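Local coordinates for protein homoserine kinase (Cytophaga hutchinsonii, PDB 4P52) that probably phosphorylates L-homoserine to O-phospho-L-homoserine at the expense of ATP, as a homoserine kinase of the GHMP kinase family, at residues 110-115 / 121-126; 127-132 / 147-152; 36-41 / 230-235; 45-50 / 289-294; 260-265 / 312-317. All blocks are in the same frame, centred on the assembly; numbering follows the deposited sequence.

Interaction 1: 110-115 / 121-126; sequences KKMPLG and SAASTV
The side chains of K110 and M112 reach toward the first turns of helix 120-135 at two neighbouring points, S124 and A123. The two segments contain the start and the end of the glycine-rich loop of the GHMP kinases, which connects strand 103-110 to the helix and in relatives holds the nucleotide phosphates. K110 does not extend straight: its chain bends at CG and again at CD (chi2 -65°, chi3 -71°), which curls NZ back toward the helix. There NZ lies 3.4 Å from S124 OG. Water 1 ties the two groups more clearly, accepting from K110 NZ at 3.0 Å and donating to S124 OG at 3.1 Å. The same ammonium group forms a salt bridge with D54 and a hydrogen bond with the hydroxyl of S120, while S124 OG also bonds to D54. A single carboxylate from strand 52-61 therefore serves both sides of the contact, and several partners together define where the lysine ends. M112, a selenomethionine, supplies the apolar half. Its selenium, SE, meets A123 CB at 4.2 Å, and the terminal methyl CE continues past it; P52 and L118 pack around the same side chain. Within the first turn of the helix, the carbonyl oxygen of S121 accepts twice from T125. The backbone N donates at 3.2 Å and the hydroxyl OG1 at 2.8 Å, and the two donors arrive from opposite faces of the carbonyl plane, OG1 tilted 34° out of it.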
# COMPACT_ATOMS: atom_id res chain seq x y z
N LYS A 110 -20.15 15.39 24.58
CA LYS A 110 -18.97 14.54 24.49
C LYS A 110 -19.17 13.29 25.33
O LYS A 110 -19.37 13.37 26.54
CB LYS A 110 -17.70 15.26 24.97
CG LYS A 110 -17.40 16.54 24.21
CD LYS A 110 -17.07 16.28 22.75
CE LYS A 110 -15.72 15.60 22.60
NZ LYS A 110 -15.23 15.63 21.19
N LYS A 111 -19.11 12.15 24.66
CA LYS A 111 -19.23 10.85 25.30
C LYS A 111 -17.88 10.17 25.17
O LYS A 111 -17.77 8.95 25.26
CB LYS A 111 -20.34 10.02 24.64
CG LYS A 111 -21.74 10.60 24.77
CD LYS A 111 -22.56 9.93 25.86
CE LYS A 111 -23.14 8.61 25.38
NZ LYS A 111 -24.42 8.28 26.08
N MSE A 112 -16.85 10.97 24.95
CA MSE A 112 -15.49 10.48 24.78
C MSE A 112 -14.57 11.61 25.12
O MSE A 112 -14.93 12.77 24.97
CB MSE A 112 -15.25 10.06 23.34
CG MSE A 112 -15.34 11.20 22.33
SE MSE A 112 -15.04 10.50 20.50
CE MSE A 112 -13.19 9.85 20.70
N PRO A 113 -13.34 11.28 25.57
CA PRO A 113 -12.39 12.30 26.01
C PRO A 113 -11.64 12.99 24.86
O PRO A 113 -11.37 12.37 23.84
CB PRO A 113 -11.43 11.51 26.90
CG PRO A 113 -11.53 10.09 26.43
CD PRO A 113 -12.77 9.92 25.59
N LEU A 114 -11.31 14.27 25.03
CA LEU A 114 -10.63 15.02 23.99
C LEU A 114 -9.14 14.69 23.96
O LEU A 114 -8.56 14.32 24.99
CB LEU A 114 -10.82 16.52 24.18
CG LEU A 114 -12.20 16.95 24.68
CD1 LEU A 114 -12.22 17.14 26.20
CD2 LEU A 114 -12.61 18.22 23.96
N GLY A 115 -8.53 14.80 22.76
CA GLY A 115 -7.13 14.46 22.52
C GLY A 115 -6.77 13.06 22.97
O GLY A 115 -5.67 12.82 23.49
N SER A 121 -12.59 15.31 17.80
CA SER A 121 -13.06 16.46 17.06
C SER A 121 -13.83 16.04 15.80
O SER A 121 -14.85 16.65 15.45
CB SER A 121 -11.88 17.35 16.72
OG SER A 121 -12.36 18.67 16.60
N ALA A 122 -13.37 14.99 15.14
CA ALA A 122 -13.99 14.49 13.93
C ALA A 122 -15.44 14.04 14.19
O ALA A 122 -16.35 14.37 13.41
CB ALA A 122 -13.18 13.33 13.37
N ALA A 123 -15.63 13.30 15.28
CA ALA A 123 -16.91 12.71 15.65
C ALA A 123 -17.96 13.79 15.86
O ALA A 123 -19.07 13.70 15.33
CB ALA A 123 -16.76 11.84 16.90
N SER A 124 -17.57 14.84 16.58
CA SER A 124 -18.45 15.99 16.79
C SER A 124 -18.88 16.62 15.47
O SER A 124 -20.07 16.92 15.25
CB SER A 124 -17.72 17.02 17.63
OG SER A 124 -17.64 16.58 18.97
N THR A 125 -17.90 16.82 14.61
CA THR A 125 -18.09 17.52 13.36
C THR A 125 -18.98 16.70 12.43
O THR A 125 -19.91 17.25 11.81
CB THR A 125 -16.73 17.76 12.70
OG1 THR A 125 -15.87 18.45 13.62
CG2 THR A 125 -16.89 18.58 11.45
N VAL A 126 -18.69 15.40 12.35
CA VAL A 126 -19.46 14.48 11.51
C VAL A 126 -20.90 14.40 12.06
O VAL A 126 -21.86 14.46 11.29
CB VAL A 126 -18.78 13.10 11.45
CG1 VAL A 126 -19.72 12.05 10.91
CG2 VAL A 126 -17.53 13.17 10.59
O HOH W 1 -15.09 18.20 19.74

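Interaction 2: 127-132 / 147-152; sequences AGVYAI and PFAMEG
F148 is the first residue of helix 146-157 to meet V129 of helix 120-135, and it does so with the root of its side chain: CB lies 4.4 Å from V129 CG1. The phenyl ring takes no part in this pairing. It leads away from the 127-132 segment and packs instead on T97 of helix 86-98 and on M140, so that F148 links three helices, with its CB facing one and its ring another. A149 follows, and here the other branch of the valine makes the approach. V129 CG2 comes to 4.3 Å from A149 N and 4.4 Å from A149 CB, over the backbone as much as over the methyl group. The fork of V129 thus straddles two consecutive residues, one methyl to each, because CG1 stands anti to the backbone N (chi1 175°) and both branches are directed at the facing helix. The two backbones come near each other at this point, V129 CA lying 6.6 Å from A149 CA. Two residues further on, the poorly ordered E151 points away from helix 120-135 and is modelled in a salt bridge with R93 of helix 86-98. These helices belong to the N-terminal GHMP kinase domain; helix 120-135 packs its other side, through A127 and A131, on strands 26-36 and 52-61. The side chains that meet are apolar, and the one polar atom touched, A149 N, is a backbone amide, which implies an association that depends on shape and burial rather than on directional bonds.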
# COMPACT_ATOMS: atom_id res chain seq x y z
N ALA A 127 -21.04 14.30 13.38
CA ALA A 127 -22.34 14.34 14.00
C ALA A 127 -23.16 15.58 13.60
O ALA A 127 -24.33 15.44 13.18
CB ALA A 127 -22.24 14.21 15.50
N GLY A 128 -22.55 16.76 13.65
CA GLY A 128 -23.26 17.98 13.27
C GLY A 128 -23.72 18.01 11.82
O GLY A 128 -24.85 18.41 11.52
N VAL A 129 -22.85 17.56 10.92
CA VAL A 129 -23.12 17.68 9.49
C VAL A 129 -24.17 16.66 9.05
O VAL A 129 -25.12 16.99 8.33
CB VAL A 129 -21.82 17.52 8.67
CG1 VAL A 129 -22.14 17.53 7.19
CG2 VAL A 129 -20.88 18.66 8.98
N TYR A 130 -24.00 15.44 9.54
CA TYR A 130 -24.98 14.41 9.34
C TYR A 130 -26.31 14.89 9.86
O TYR A 130 -27.31 14.75 9.17
CB TYR A 130 -24.57 13.18 10.11
CG TYR A 130 -25.29 11.96 9.69
CD1 TYR A 130 -24.88 11.24 8.57
CD2 TYR A 130 -26.40 11.50 10.42
CE1 TYR A 130 -25.54 10.07 8.17
CE2 TYR A 130 -27.08 10.34 10.03
CZ TYR A 130 -26.64 9.64 8.90
OH TYR A 130 -27.28 8.49 8.51
N ALA A 131 -26.31 15.44 11.08
CA ALA A 131 -27.54 15.91 11.72
C ALA A 131 -28.27 16.93 10.88
O ALA A 131 -29.46 16.74 10.61
CB ALA A 131 -27.26 16.48 13.10
N ILE A 132 -27.57 17.99 10.46
CA ILE A 132 -28.21 19.11 9.76
C ILE A 132 -28.79 18.63 8.43
O ILE A 132 -29.90 19.04 8.03
CB ILE A 132 -27.27 20.33 9.57
CG1 ILE A 132 -28.05 21.56 9.08
CG2 ILE A 132 -26.13 20.05 8.61
CD1 ILE A 132 -29.07 22.07 10.07
N PRO A 147 -16.64 17.04 2.50
CA PRO A 147 -15.89 18.32 2.43
C PRO A 147 -16.29 19.32 3.53
O PRO A 147 -15.41 20.01 4.08
CB PRO A 147 -16.25 18.88 1.05
CG PRO A 147 -16.78 17.72 0.27
CD PRO A 147 -17.40 16.77 1.26
N PHE A 148 -17.58 19.38 3.85
CA PHE A 148 -18.02 20.27 4.90
C PHE A 148 -17.44 19.89 6.25
O PHE A 148 -17.06 20.76 7.03
CB PHE A 148 -19.53 20.31 4.96
CG PHE A 148 -20.15 20.79 3.69
CD1 PHE A 148 -19.97 22.09 3.28
CD2 PHE A 148 -20.89 19.93 2.90
CE1 PHE A 148 -20.52 22.55 2.10
CE2 PHE A 148 -21.45 20.37 1.72
CZ PHE A 148 -21.26 21.68 1.31
N ALA A 149 -17.35 18.60 6.51
CA ALA A 149 -16.78 18.14 7.76
C ALA A 149 -15.28 18.46 7.78
O ALA A 149 -14.75 18.86 8.80
CB ALA A 149 -17.06 16.66 7.97
N MSE A 150 -14.62 18.31 6.62
CA MSE A 150 -13.21 18.69 6.44
C MSE A 150 -12.98 20.18 6.65
O MSE A 150 -12.10 20.55 7.43
CB MSE A 150 -12.69 18.26 5.06
CG MSE A 150 -12.58 16.76 4.76
SE MSE A 150 -11.36 15.82 6.01
CE MSE A 150 -9.59 16.36 5.30
N GLU A 151 -13.72 21.06 5.95
CA GLU A 151 -13.55 22.52 6.11
C GLU A 151 -13.80 22.97 7.56
O GLU A 151 -13.09 23.83 8.10
CB GLU A 151 -14.50 23.30 5.19
CG GLU A 151 -14.16 23.32 3.71
CD GLU A 151 -15.36 23.74 2.82
OE1 GLU A 151 -16.32 24.39 3.31
OE2 GLU A 151 -15.35 23.41 1.61
N GLY A 152 -14.82 22.38 8.18
CA GLY A 152 -15.11 22.61 9.59
C GLY A 152 -13.90 22.38 10.47
O GLY A 152 -13.47 23.29 11.19

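Interaction 3: 36-41 / 230-235; sequences ANVSCG and GGLVAG
L232 CD2 is the atom that makes this contact: it sits 3.6 Å from the thiol sulfur C40 SG and equally 3.6 Å from the carbonyl oxygen V38 O. V38 CG1 adds a looser apolar touch at 4.4 Å from L232 CD2. One methyl of the leucine is thus set against the first and third residues of a turn. Two torsions bring the partners together: L232 CG stands anti to the backbone N (chi1 -169°), which extends the side chain from the helix, while C40 holds SG between its own backbone N and carbonyl carbon (chi1 56°). The turn itself is a type II' beta turn from V38 to G41, with S39 at the corner that requires positive phi. Behind it, the side chain of N37 accepts a hydrogen bond from the backbone of D43, fixing the loop from within. Around L232 the shell is completed by L45, I244, S247 and M248. On another face of helix 219-237, V233 and A234 pack on G230 and L187 of the second subunit, so the helix that carries L232 also takes part in the dimer contact. The loop between strands 26-36 and 45-49 corresponds to the first conserved motif of GHMP kinases, which in homoserine kinases probably helps to shape the substrate side of the active-site cleft; here it is packed against a helix of the C-terminal half.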
# COMPACT_ATOMS: atom_id res chain seq x y z
N ALA A 36 -7.27 5.96 13.58
CA ALA A 36 -6.45 6.35 12.43
C ALA A 36 -5.02 5.77 12.47
O ALA A 36 -4.57 5.26 13.51
CB ALA A 36 -6.44 7.86 12.27
N ASN A 37 -4.34 5.83 11.31
CA ASN A 37 -3.01 5.27 11.09
C ASN A 37 -2.96 3.75 11.03
O ASN A 37 -2.35 3.18 10.10
CB ASN A 37 -2.00 5.89 12.05
CG ASN A 37 -2.06 7.42 11.99
OD1 ASN A 37 -2.36 8.00 10.94
ND2 ASN A 37 -1.84 8.06 13.12
N VAL A 38 -3.62 3.07 11.95
CA VAL A 38 -3.72 1.60 11.84
C VAL A 38 -2.32 0.99 11.59
O VAL A 38 -2.09 0.29 10.60
CB VAL A 38 -4.74 1.15 10.76
CG1 VAL A 38 -5.01 -0.35 10.82
CG2 VAL A 38 -6.06 1.92 10.89
N SER A 39 -1.38 1.29 12.48
CA SER A 39 -0.00 0.81 12.31
C SER A 39 0.76 1.50 11.16
O SER A 39 1.17 2.67 11.26
CB SER A 39 0.01 -0.72 12.14
OG SER A 39 1.31 -1.21 12.33
N CYS A 40 0.96 0.78 10.06
CA CYS A 40 1.89 1.27 9.05
C CYS A 40 1.29 2.35 8.15
O CYS A 40 2.02 3.09 7.51
CB CYS A 40 2.43 0.11 8.22
SG CYS A 40 1.09 -0.81 7.46
N GLY A 41 -0.04 2.47 8.15
CA GLY A 41 -0.71 3.37 7.24
C GLY A 41 -0.90 4.78 7.77
O GLY A 41 -2.00 5.35 7.66
N GLY A 230 1.01 -1.88 1.62
CA GLY A 230 0.48 -2.76 0.58
C GLY A 230 0.09 -4.12 1.15
O GLY A 230 -0.93 -4.69 0.77
N GLY A 231 0.92 -4.63 2.06
CA GLY A 231 0.72 -5.93 2.67
C GLY A 231 -0.55 -5.91 3.49
O GLY A 231 -1.28 -6.88 3.52
N LEU A 232 -0.81 -4.77 4.14
CA LEU A 232 -2.00 -4.62 4.98
C LEU A 232 -3.28 -4.50 4.14
O LEU A 232 -4.27 -5.18 4.42
CB LEU A 232 -1.84 -3.40 5.89
CG LEU A 232 -2.81 -3.14 7.04
CD1 LEU A 232 -3.06 -4.38 7.86
CD2 LEU A 232 -2.22 -2.08 7.94
N VAL A 233 -3.27 -3.64 3.13
CA VAL A 233 -4.41 -3.50 2.23
C VAL A 233 -4.78 -4.83 1.55
O VAL A 233 -5.96 -5.19 1.48
CB VAL A 233 -4.16 -2.39 1.20
CG1 VAL A 233 -5.21 -2.38 0.10
CG2 VAL A 233 -4.12 -1.04 1.90
N ALA A 234 -3.77 -5.57 1.07
CA ALA A 234 -3.99 -6.86 0.44
C ALA A 234 -4.55 -7.84 1.46
O ALA A 234 -5.54 -8.49 1.19
CB ALA A 234 -2.72 -7.40 -0.21
N GLY A 235 -3.90 -7.93 2.62
CA GLY A 235 -4.40 -8.70 3.77
C GLY A 235 -5.86 -8.47 4.17
O GLY A 235 -6.54 -9.41 4.55

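Interaction 4: 45-50 / 289-294; sequences LGFAVD and FALSTS
F47 on strand 45-49 projects across to L291 and F289 on strand 288-292, bringing together the large mixed sheet of the N-terminal half and the four-stranded antiparallel sheet of the C-terminal half, the two-domain build of GHMP kinases. The closer part of the contact is between F47 and L291: CZ at the end of the ring meets L291 CD2 at 4.1 Å. The two side chains run in opposing directions, offset from each other, and it is these terminal atoms that touch. F47 holds its ring between the backbone N and the carbonyl carbon (chi1 68°), and from there the ring stretches toward the opposing strand. Its second neighbour is looser. F289 CD2 lies 4.4 Å from F47 CZ, at the edge of the F47 ring and near its plane. All three side chains are buried. A195 touches both F47 and L291, V35 packs on F47 and F289, and M248 covers F289 and L291. Past V49 and S292, at the C-terminal ends of both segments, the chains are far from each other and partly exposed. D50, where the strand turns a corner, bonds through its backbone N to S321, and S294 caps the helix 295-310 with its hydroxyl on the N of A297; neither joins in the packing. Within the C-terminal strand the side chains are also fitted to each other: L291 CG lies in the plane of the F289 ring at its edge, 3.9 Å from F289 CE2.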
# COMPACT_ATOMS: atom_id res chain seq x y z
N LEU A 45 -4.86 5.26 6.49
CA LEU A 45 -5.83 4.21 6.87
C LEU A 45 -6.54 4.62 8.15
O LEU A 45 -5.95 5.23 9.03
CB LEU A 45 -5.14 2.88 7.14
CG LEU A 45 -4.26 2.33 6.02
CD1 LEU A 45 -3.52 1.09 6.54
CD2 LEU A 45 -5.09 2.02 4.78
N GLY A 46 -7.81 4.27 8.25
CA GLY A 46 -8.61 4.57 9.42
C GLY A 46 -9.86 3.71 9.38
O GLY A 46 -10.32 3.29 8.30
N PHE A 47 -10.42 3.43 10.56
CA PHE A 47 -11.66 2.67 10.63
C PHE A 47 -12.47 3.08 11.84
O PHE A 47 -11.91 3.58 12.82
CB PHE A 47 -11.38 1.16 10.60
CG PHE A 47 -10.69 0.64 11.83
CD1 PHE A 47 -11.42 0.32 12.98
CD2 PHE A 47 -9.29 0.43 11.82
CE1 PHE A 47 -10.79 -0.18 14.10
CE2 PHE A 47 -8.64 -0.08 12.95
CZ PHE A 47 -9.40 -0.38 14.09
N ALA A 48 -13.79 2.87 11.77
CA ALA A 48 -14.69 3.31 12.83
C ALA A 48 -14.94 2.19 13.80
O ALA A 48 -14.94 1.02 13.43
CB ALA A 48 -15.99 3.80 12.25
N VAL A 49 -15.14 2.54 15.07
CA VAL A 49 -15.51 1.50 16.02
C VAL A 49 -16.89 1.81 16.56
O VAL A 49 -17.45 2.82 16.18
CB VAL A 49 -14.47 1.33 17.13
CG1 VAL A 49 -13.22 0.69 16.55
CG2 VAL A 49 -14.17 2.66 17.82
N ASP A 50 -17.43 0.92 17.40
CA ASP A 50 -18.79 1.08 17.93
C ASP A 50 -18.85 2.16 19.02
O ASP A 50 -19.84 2.90 19.08
CB ASP A 50 -19.32 -0.22 18.55
CG ASP A 50 -19.59 -1.32 17.52
OD1 ASP A 50 -19.58 -1.07 16.28
OD2 ASP A 50 -19.82 -2.47 17.98
N PHE A 289 -4.52 0.49 20.14
CA PHE A 289 -5.49 -0.49 19.66
C PHE A 289 -4.77 -1.78 19.32
O PHE A 289 -3.57 -1.78 18.97
CB PHE A 289 -6.26 0.01 18.44
CG PHE A 289 -5.45 -0.01 17.18
CD1 PHE A 289 -4.49 0.96 16.95
CD2 PHE A 289 -5.63 -1.03 16.26
CE1 PHE A 289 -3.70 0.91 15.80
CE2 PHE A 289 -4.84 -1.09 15.10
CZ PHE A 289 -3.87 -0.12 14.88
N ALA A 290 -5.52 -2.87 19.39
CA ALA A 290 -4.98 -4.16 18.96
C ALA A 290 -6.02 -4.81 18.06
O ALA A 290 -7.23 -4.54 18.21
CB ALA A 290 -4.66 -5.04 20.16
N LEU A 291 -5.56 -5.62 17.11
CA LEU A 291 -6.48 -6.35 16.27
C LEU A 291 -6.39 -7.80 16.63
O LEU A 291 -5.31 -8.29 16.99
CB LEU A 291 -6.21 -6.08 14.78
CG LEU A 291 -6.35 -4.62 14.28
CD1 LEU A 291 -6.02 -4.55 12.80
CD2 LEU A 291 -7.74 -4.06 14.49
N SER A 292 -7.53 -8.49 16.61
CA SER A 292 -7.56 -9.94 16.78
C SER A 292 -8.70 -10.53 15.95
O SER A 292 -9.43 -9.78 15.30
CB SER A 292 -7.70 -10.32 18.25
OG SER A 292 -8.84 -9.68 18.81
N THR A 293 -8.86 -11.85 16.01
CA THR A 293 -9.83 -12.52 15.15
C THR A 293 -11.03 -13.17 15.87
O THR A 293 -11.75 -13.94 15.27
CB THR A 293 -9.16 -13.54 14.21
OG1 THR A 293 -8.52 -14.55 14.99
CG2 THR A 293 -8.11 -12.86 13.39
N SER A 294 -11.25 -12.83 17.13
CA SER A 294 -12.47 -13.25 17.84
C SER A 294 -12.72 -12.38 19.06
O SER A 294 -11.80 -11.75 19.59
CB SER A 294 -12.37 -14.71 18.29
OG SER A 294 -11.41 -14.85 19.31

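Interaction 5: 260-265 / 312-317; sequences LIPGFD and INIGSD
G263 and I312 bring their backbones to a CA-CA distance of 7.3 Å, where a type II beta turn from I261 to F264 faces the chain leaving helix 295-310. The turn is closed by F264 N bonding to I261 O at 3.2 Å, with P262 and G263 at its corners; G263, at positive phi, is also the N-cap residue of helix 264-273. Onto this corner I312 lowers the end of its side chain. Its CD1 lies 3.8 Å from G263 CA and 4.2 Å from P262 CB, resting on bare glycine backbone and on the proline's flank. I314 comes to the proline ring from a different direction: I314 CD1 is 3.7 Å from P262 CB, with CG of the same ring a little further off, and the I314 side chain runs nearly perpendicular to that of P262. In the fold, this joins the start of one helix to the connection that follows another, just before edge strand 316-322 of the four-stranded antiparallel sheet of the C-terminal GHMP kinase domain. The connection begins with a Schellman motif that ends helix 295-310, N313 being its C-prime residue. With N313 between them at positive phi, I312 and I314 both point toward the turn. The contact lies at the surface: I312 is exposed, and P262 and I314 are partly so. The two end residues of the turn, I261 and F264, pack on I281 of strand 278-281, while I314 also packs on P200, at the end of strand 194-200.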
# COMPACT_ATOMS: atom_id res chain seq x y z
N LEU A 260 6.23 9.32 24.14
CA LEU A 260 5.23 10.18 24.75
C LEU A 260 4.17 9.40 25.50
O LEU A 260 3.43 9.98 26.29
CB LEU A 260 4.54 11.02 23.68
CG LEU A 260 5.44 12.01 22.94
CD1 LEU A 260 4.67 12.70 21.82
CD2 LEU A 260 6.10 13.03 23.87
N ILE A 261 4.05 8.10 25.27
CA ILE A 261 2.96 7.36 25.88
C ILE A 261 3.42 6.49 27.02
O ILE A 261 4.16 5.52 26.82
CB ILE A 261 2.20 6.50 24.85
CG1 ILE A 261 1.62 7.39 23.75
CG2 ILE A 261 1.14 5.64 25.54
CD1 ILE A 261 1.15 6.64 22.51
N PRO A 262 2.98 6.80 28.24
CA PRO A 262 3.49 6.04 29.38
C PRO A 262 3.14 4.56 29.27
O PRO A 262 2.00 4.23 29.00
CB PRO A 262 2.77 6.66 30.57
CG PRO A 262 2.34 8.01 30.09
CD PRO A 262 2.03 7.85 28.63
N GLY A 263 4.14 3.69 29.45
CA GLY A 263 3.92 2.25 29.48
C GLY A 263 3.71 1.60 28.12
O GLY A 263 3.38 0.41 28.03
N PHE A 264 3.92 2.37 27.05
CA PHE A 264 3.57 1.90 25.74
C PHE A 264 4.19 0.54 25.46
O PHE A 264 3.51 -0.39 25.00
CB PHE A 264 4.02 2.87 24.66
CG PHE A 264 3.76 2.36 23.27
CD1 PHE A 264 2.48 2.41 22.74
CD2 PHE A 264 4.76 1.76 22.54
CE1 PHE A 264 2.21 1.90 21.48
CE2 PHE A 264 4.50 1.25 21.26
CZ PHE A 264 3.22 1.34 20.74
N ASP A 265 5.50 0.42 25.69
CA ASP A 265 6.18 -0.81 25.35
C ASP A 265 5.63 -2.02 26.09
O ASP A 265 5.43 -3.08 25.47
CB ASP A 265 7.67 -0.65 25.58
CG ASP A 265 8.29 0.41 24.68
OD1 ASP A 265 7.70 0.71 23.60
OD2 ASP A 265 9.36 0.95 25.05
N ILE A 312 1.28 0.60 36.36
CA ILE A 312 1.92 1.89 36.53
C ILE A 312 0.95 2.94 37.05
O ILE A 312 1.23 4.12 37.00
CB ILE A 312 2.71 2.32 35.28
CG1 ILE A 312 1.78 2.54 34.07
CG2 ILE A 312 3.84 1.33 35.02
CD1 ILE A 312 2.49 3.17 32.90
N ASN A 313 -0.18 2.48 37.59
CA ASN A 313 -1.14 3.30 38.31
C ASN A 313 -1.80 4.35 37.41
O ASN A 313 -2.07 5.47 37.82
CB ASN A 313 -0.53 3.92 39.57
CG ASN A 313 -1.58 4.47 40.54
OD1 ASN A 313 -2.67 3.93 40.65
ND2 ASN A 313 -1.25 5.55 41.25
N ILE A 314 -2.05 3.96 36.16
CA ILE A 314 -2.80 4.81 35.25
C ILE A 314 -4.16 4.19 34.93
O ILE A 314 -4.23 3.05 34.46
CB ILE A 314 -1.99 5.11 33.98
CG1 ILE A 314 -0.74 5.92 34.36
CG2 ILE A 314 -2.85 5.86 32.98
CD1 ILE A 314 0.18 6.24 33.22
N GLY A 315 -5.24 4.93 35.21
CA GLY A 315 -6.61 4.51 34.90
C GLY A 315 -6.83 4.34 33.40
O GLY A 315 -6.14 4.97 32.59
N SER A 316 -7.79 3.51 33.03
CA SER A 316 -7.90 3.06 31.65
C SER A 316 -9.36 2.64 31.34
O SER A 316 -10.08 2.12 32.21
CB SER A 316 -6.88 1.90 31.38
OG SER A 316 -7.13 0.67 32.09
N ASP A 317 -9.79 2.87 30.11
CA ASP A 317 -11.07 2.35 29.62
C ASP A 317 -10.79 1.49 28.40
O ASP A 317 -10.00 1.87 27.52
CB ASP A 317 -12.04 3.47 29.25
CG ASP A 317 -12.33 4.39 30.42
OD1 ASP A 317 -12.95 3.93 31.42
OD2 ASP A 317 -11.93 5.57 30.34

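The five contacts form two touching pairs and one outlier. Interactions 1 and 2 share helix 120-135, their centres 13 Å apart, and meet where T125 CG2 lies 3.4 Å from A149 O. Interactions 3 and 4 are similarly close, 12 Å between centres, and touch through V38 CA and F289 CZ at 3.5 Å; both join the N-terminal half to the C-terminal one. Interaction 1, beside the glycine-rich loop that probably holds ATP phosphates, stands 24 Å from interaction 3, centre to centre, near the presumed substrate side. Interaction 5 reaches the same sheet as interaction 4 but lies 33 Å from interaction 2, again between centres, on the opposite side of the chain's centre.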